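Local coordinates for uncharacterized protein Atu2773 (Agrobacterium tumefaciens, PDB 2QV5), which is of unknown function but belongs to the divergent polysaccharide deacetylase family, so it may act on carbohydrate-like substrates, at residues H80-G92 / I123-F137. Sequence-based numbering, arbitrary orientation. Where two conformers were deposited one is given.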
loop_
_atom_site.group_PDB
_atom_site.type_symbol
_atom_site.label_atom_id
_atom_site.label_comp_id
_atom_site.label_asym_id
_atom_site.label_seq_id
_atom_site.Cartn_x
_atom_site.Cartn_y
_atom_site.Cartn_z
ATOM N N HIS A 80 -12.148 -4.921 4.103
ATOM C CA HIS A 80 -10.764 -4.429 4.000
ATOM C C HIS A 80 -10.675 -3.078 3.287
ATOM O O HIS A 80 -11.398 -2.846 2.309
ATOM C CB HIS A 80 -9.872 -5.391 3.217
ATOM C CG HIS A 80 -9.731 -6.743 3.832
ATOM N ND1 HIS A 80 -8.756 -7.046 4.762
ATOM C CD2 HIS A 80 -10.419 -7.888 3.618
ATOM C CE1 HIS A 80 -8.853 -8.322 5.096
ATOM N NE2 HIS A 80 -9.859 -8.854 4.423
ATOM N N GLU A 81 -9.787 -2.208 3.780
ATOM C CA GLU A 81 -9.270 -1.095 2.974
ATOM C C GLU A 81 -8.283 -1.657 1.954
ATOM O O GLU A 81 -7.534 -2.589 2.240
ATOM C CB GLU A 81 -8.561 -0.060 3.841
ATOM C CG GLU A 81 -8.476 1.313 3.198
ATOM C CD GLU A 81 -7.865 2.351 4.113
ATOM O OE1 GLU A 81 -8.502 2.670 5.148
ATOM O OE2 GLU A 81 -6.762 2.856 3.778
ATOM N N ILE A 82 -8.285 -1.093 0.751
ATOM C CA ILE A 82 -7.478 -1.592 -0.368
ATOM C C ILE A 82 -6.519 -0.506 -0.874
ATOM O O ILE A 82 -6.920 0.652 -0.949
ATOM C CB ILE A 82 -8.422 -2.085 -1.520
ATOM C CG1 ILE A 82 -8.792 -3.560 -1.348
ATOM C CG2 ILE A 82 -7.789 -1.957 -2.903
ATOM C CD1 ILE A 82 -9.793 -3.863 -0.294
ATOM N N LEU A 83 -5.292 -0.887 -1.240
ATOM C CA LEU A 83 -4.342 -0.005 -1.949
ATOM C C LEU A 83 -3.980 -0.614 -3.303
ATOM O O LEU A 83 -3.949 -1.842 -3.445
ATOM C CB LEU A 83 -3.069 0.201 -1.133
ATOM C CG LEU A 83 -3.186 0.941 0.202
ATOM C CD1 LEU A 83 -1.861 1.027 0.896
ATOM C CD2 LEU A 83 -3.744 2.340 0.011
ATOM N N LEU A 84 -3.709 0.240 -4.290
ATOM C CA LEU A 84 -3.208 -0.213 -5.586
ATOM C C LEU A 84 -1.678 -0.151 -5.637
ATOM O O LEU A 84 -1.108 0.902 -5.422
ATOM C CB LEU A 84 -3.773 0.671 -6.699
ATOM C CG LEU A 84 -3.393 0.315 -8.140
ATOM C CD1 LEU A 84 -3.788 -1.130 -8.501
ATOM C CD2 LEU A 84 -4.048 1.310 -9.053
ATOM N N GLN A 85 -1.022 -1.269 -5.935
ATOM C CA GLN A 85 0.445 -1.266 -6.082
ATOM C C GLN A 85 0.867 -0.934 -7.507
ATOM O O GLN A 85 0.515 -1.649 -8.447
ATOM C CB GLN A 85 1.058 -2.601 -5.693
ATOM C CG GLN A 85 1.087 -2.875 -4.227
ATOM C CD GLN A 85 1.488 -4.306 -3.909
ATOM O OE1 GLN A 85 0.749 -5.245 -4.193
ATOM N NE2 GLN A 85 2.659 -4.472 -3.304
ATOM N N ILE A 86 1.653 0.125 -7.652
ATOM C CA ILE A 86 2.102 0.602 -8.951
ATOM C C ILE A 86 3.545 0.174 -9.214
ATOM O O ILE A 86 4.436 0.519 -8.441
ATOM C CB ILE A 86 1.990 2.144 -9.026
ATOM C CG1 ILE A 86 0.547 2.583 -8.770
ATOM C CG2 ILE A 86 2.478 2.668 -10.378
ATOM C CD1 ILE A 86 -0.417 2.088 -9.821
ATOM N N PRO A 87 3.781 -0.578 -10.307
ATOM C CA PRO A 87 5.150 -0.991 -10.653
ATOM C C PRO A 87 6.042 0.199 -11.044
ATOM O O PRO A 87 5.697 0.957 -11.947
ATOM C CB PRO A 87 4.944 -1.946 -11.841
ATOM C CG PRO A 87 3.634 -1.588 -12.415
ATOM C CD PRO A 87 2.788 -1.082 -11.274
ATOM N N LEU A 88 7.165 0.361 -10.343
ATOM C CA LEU A 88 8.112 1.455 -10.592
ATOM C C LEU A 88 9.518 0.912 -10.844
ATOM O O LEU A 88 9.854 -0.166 -10.361
ATOM C CB LEU A 88 8.140 2.434 -9.417
ATOM C CG LEU A 88 6.875 3.139 -8.913
ATOM C CD1 LEU A 88 7.281 4.036 -7.755
ATOM C CD2 LEU A 88 6.211 3.970 -9.993
ATOM N N GLU A 89 10.335 1.662 -11.588
ATOM C CA GLU A 89 11.634 1.153 -12.068
ATOM C C GLU A 89 12.610 0.839 -10.937
ATOM O O GLU A 89 12.977 1.734 -10.175
ATOM C CB GLU A 89 12.288 2.123 -13.050
ATOM C CG GLU A 89 13.458 1.519 -13.830
ATOM C CD GLU A 89 14.291 2.561 -14.552
ATOM O OE1 GLU A 89 13.747 3.629 -14.901
ATOM O OE2 GLU A 89 15.496 2.312 -14.776
ATOM N N PRO A 90 13.023 -0.436 -10.828
ATOM C CA PRO A 90 14.020 -0.829 -9.834
ATOM C C PRO A 90 15.442 -0.558 -10.344
ATOM O O PRO A 90 15.616 -0.150 -11.501
ATOM C CB PRO A 90 13.774 -2.325 -9.679
ATOM C CG PRO A 90 13.270 -2.764 -11.026
ATOM C CD PRO A 90 12.577 -1.578 -11.651
ATOM N N PHE A 91 16.443 -0.783 -9.495
ATOM C CA PHE A 91 17.848 -0.618 -9.892
ATOM C C PHE A 91 18.345 -1.653 -10.910
ATOM O O PHE A 91 19.256 -1.370 -11.692
ATOM C CB PHE A 91 18.764 -0.611 -8.665
ATOM C CG PHE A 91 18.822 0.714 -7.965
ATOM C CD1 PHE A 91 19.362 1.831 -8.605
ATOM C CD2 PHE A 91 18.342 0.849 -6.665
ATOM C CE1 PHE A 91 19.417 3.062 -7.966
ATOM C CE2 PHE A 91 18.397 2.076 -6.012
ATOM C CZ PHE A 91 18.934 3.187 -6.669
ATOM N N GLY A 92 17.736 -2.838 -10.906
ATOM C CA GLY A 92 18.166 -3.929 -11.781
ATOM C C GLY A 92 17.446 -4.031 -13.114
ATOM O O GLY A 92 17.340 -5.121 -13.675
ATOM N N ILE A 123 -8.717 -1.671 -10.993
ATOM C CA ILE A 123 -9.625 -1.866 -9.862
ATOM C C ILE A 123 -10.282 -0.535 -9.475
ATOM O O ILE A 123 -9.955 0.507 -10.020
ATOM C CB ILE A 123 -8.920 -2.452 -8.602
ATOM C CG1 ILE A 123 -7.757 -1.568 -8.146
ATOM C CG2 ILE A 123 -8.433 -3.898 -8.845
ATOM C CD1 ILE A 123 -7.331 -1.853 -6.714
ATOM N N THR A 124 -11.195 -0.583 -8.516
ATOM C CA THR A 124 -11.796 0.632 -7.985
ATOM C C THR A 124 -11.829 0.497 -6.471
ATOM O O THR A 124 -11.456 -0.548 -5.941
ATOM C CB THR A 124 -13.200 0.908 -8.595
ATOM O OG1 THR A 124 -13.735 2.132 -8.063
ATOM C CG2 THR A 124 -14.160 -0.227 -8.311
ATOM N N ASN A 125 -12.245 1.568 -5.798
ATOM C CA ASN A 125 -12.521 1.574 -4.369
ATOM C C ASN A 125 -11.288 1.407 -3.490
ATOM O O ASN A 125 -11.339 0.814 -2.405
ATOM C CB ASN A 125 -13.662 0.603 -4.022
ATOM C CG ASN A 125 -14.998 1.041 -4.628
ATOM O OD1 ASN A 125 -15.052 1.673 -5.693
ATOM N ND2 ASN A 125 -16.070 0.739 -3.941
ATOM N N TYR A 126 -10.176 1.948 -3.982
ATOM C CA TYR A 126 -8.924 1.975 -3.229
ATOM C C TYR A 126 -8.661 3.387 -2.701
ATOM O O TYR A 126 -9.121 4.354 -3.289
ATOM C CB TYR A 126 -7.744 1.432 -4.051
ATOM C CG TYR A 126 -7.525 2.073 -5.405
ATOM C CD1 TYR A 126 -6.626 3.134 -5.562
ATOM C CD2 TYR A 126 -8.190 1.603 -6.531
ATOM C CE1 TYR A 126 -6.419 3.713 -6.812
ATOM C CE2 TYR A 126 -7.997 2.171 -7.774
ATOM C CZ TYR A 126 -7.105 3.224 -7.904
ATOM O OH TYR A 126 -6.908 3.773 -9.143
ATOM N N THR A 127 -7.967 3.483 -1.563
ATOM C CA THR A 127 -7.768 4.766 -0.886
ATOM C C THR A 127 -6.498 5.412 -1.343
ATOM O O THR A 127 -6.298 6.603 -1.152
ATOM C CB THR A 127 -7.670 4.632 0.656
ATOM O OG1 THR A 127 -6.741 3.588 0.999
ATOM C CG2 THR A 127 -9.026 4.345 1.255
ATOM N N GLY A 128 -5.600 4.616 -1.906
ATOM C CA GLY A 128 -4.341 5.178 -2.307
ATOM C C GLY A 128 -3.499 4.210 -3.077
ATOM O O GLY A 128 -3.931 3.089 -3.370
ATOM N N VAL A 129 -2.278 4.642 -3.372
ATOM C CA VAL A 129 -1.346 3.835 -4.134
ATOM C C VAL A 129 -0.099 3.566 -3.302
ATOM O O VAL A 129 0.241 4.333 -2.387
ATOM C CB VAL A 129 -0.948 4.484 -5.502
ATOM C CG1 VAL A 129 -2.171 4.814 -6.353
ATOM C CG2 VAL A 129 -0.107 5.725 -5.288
ATOM N N MET A 130 0.577 2.468 -3.611
ATOM C CA MET A 130 1.878 2.209 -3.014
ATOM C C MET A 130 2.841 1.764 -4.106
ATOM O O MET A 130 2.414 1.283 -5.145
ATOM C CB MET A 130 1.792 1.199 -1.845
ATOM C CG MET A 130 1.180 -0.159 -2.170
ATOM S SD MET A 130 1.121 -1.401 -0.817
ATOM C CE MET A 130 2.630 -1.067 0.063
ATOM N N ASN A 131 4.135 1.966 -3.884
ATOM C CA ASN A 131 5.136 1.555 -4.865
ATOM C C ASN A 131 5.319 0.052 -4.817
ATOM O O ASN A 131 5.250 -0.552 -3.748
ATOM C CB ASN A 131 6.481 2.243 -4.604
ATOM C CG ASN A 131 7.039 1.934 -3.237
ATOM O OD1 ASN A 131 6.445 2.284 -2.218
ATOM N ND2 ASN A 131 8.186 1.262 -3.205
ATOM N N TYR A 132 5.492 -0.550 -5.987
ATOM C CA TYR A 132 6.098 -1.858 -6.070
ATOM C C TYR A 132 7.485 -1.609 -6.637
ATOM O O TYR A 132 7.618 -1.082 -7.757
ATOM C CB TYR A 132 5.305 -2.825 -6.950
ATOM C CG TYR A 132 6.016 -4.159 -7.099
ATOM C CD1 TYR A 132 6.362 -4.915 -5.972
ATOM C CD2 TYR A 132 6.371 -4.648 -8.356
ATOM C CE1 TYR A 132 7.037 -6.129 -6.096
ATOM C CE2 TYR A 132 7.042 -5.871 -8.492
ATOM C CZ TYR A 132 7.371 -6.603 -7.358
ATOM O OH TYR A 132 8.037 -7.805 -7.486
ATOM N N LEU A 133 8.496 -1.954 -5.838
ATOM C CA LEU A 133 9.917 -1.693 -6.133
ATOM C C LEU A 133 10.202 -0.193 -6.208
ATOM O O LEU A 133 9.866 0.541 -5.282
ATOM C CB LEU A 133 10.411 -2.479 -7.359
ATOM C CG LEU A 133 10.186 -3.998 -7.356
ATOM C CD1 LEU A 133 10.662 -4.598 -8.647
ATOM C CD2 LEU A 133 10.884 -4.661 -6.180
ATOM N N GLY A 134 10.835 0.258 -7.289
ATOM C CA GLY A 134 11.023 1.681 -7.521
ATOM C C GLY A 134 12.304 2.284 -7.001
ATOM O O GLY A 134 12.380 3.499 -6.852
ATOM N N GLY A 135 13.305 1.440 -6.735
ATOM C CA GLY A 135 14.613 1.892 -6.257
ATOM C C GLY A 135 15.232 3.014 -7.072
ATOM O O GLY A 135 15.712 4.005 -6.513
ATOM N N ARG A 136 15.212 2.858 -8.392
ATOM C CA ARG A 136 15.691 3.889 -9.314
ATOM C C ARG A 136 14.707 5.057 -9.410
ATOM O O ARG A 136 15.112 6.213 -9.287
ATOM C CB ARG A 136 15.964 3.277 -10.699
ATOM C CG ARG A 136 16.330 4.258 -11.831
ATOM C CD ARG A 136 17.732 4.860 -11.688
ATOM N NE ARG A 136 18.783 3.846 -11.561
ATOM C CZ ARG A 136 19.598 3.462 -12.541
ATOM N NH1 ARG A 136 19.505 3.999 -13.753
ATOM N NH2 ARG A 136 20.513 2.531 -12.305
ATOM N N PHE A 137 13.423 4.745 -9.603
ATOM C CA PHE A 137 12.381 5.749 -9.849
ATOM C C PHE A 137 12.183 6.762 -8.712
ATOM O O PHE A 137 12.053 7.967 -8.963
ATOM C CB PHE A 137 11.046 5.068 -10.177
ATOM C CG PHE A 137 10.046 5.973 -10.843
ATOM C CD1 PHE A 137 10.026 6.101 -12.224
ATOM C CD2 PHE A 137 9.122 6.694 -10.091
ATOM C CE1 PHE A 137 9.110 6.937 -12.847
ATOM C CE2 PHE A 137 8.201 7.529 -10.706
ATOM C CZ PHE A 137 8.189 7.647 -12.083
HETATM O O HOH W 1 -10.335 0.921 0.269
HETATM O O HOH W 2 5.285 -2.722 -1.985
#
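With chi1 at 54°, the Tyr126 ring sits between its own backbone N and carbonyl carbon, which puts it under Leu84 CB, 4.0 Å from the ring centroid. Leu84 chi1 of -178° swings CG anti to its N and carries the methyls on: CD2 to the phenol end, whose OH is hydrogen-bonded to Met120 O, and CD1 past Ile123 in the opposite direction. On the other face of the sheet Gln85 and Met130 lie side by side, their CG atoms 3.4 Å apart; the Gln85 amide continues to Gly38 N through OE1. The backbone evidence for parallel pairing is a regular ladder, running from Leu84 N to Gly128 O, through Met130 N to Leu84 O at 2.9 Å, as far as Leu88 N to Tyr132 O. Strands 82-88 and 128-131 are thus neighbours in the parallel sheet, joined through helix 109-120 as a beta-alpha-beta crossover, consistent with the barrel-like fold of polysaccharide deacetylases. At the N-terminal end, Thr127 OG1 donates to Glu81 OE2 at 2.9 Å from above the carboxylate plane, and Ser245 N also bonds that oxygen. Beyond the ladder, Glu89 O receives Phe137 N at 3.1 Å with a 160° N-H...O angle, plus a weak bond from Arg136 N. Leu88 CD2 lies over one face of the Phe137 ring, 4.0 Å from CD2 of that ring. Farther out, Phe91 lays a ring face over the Gly135-Arg136 peptide, its CZ 3.3 Å from Gly135 O, while its CD1 meets the guanidinium edge of Arg136.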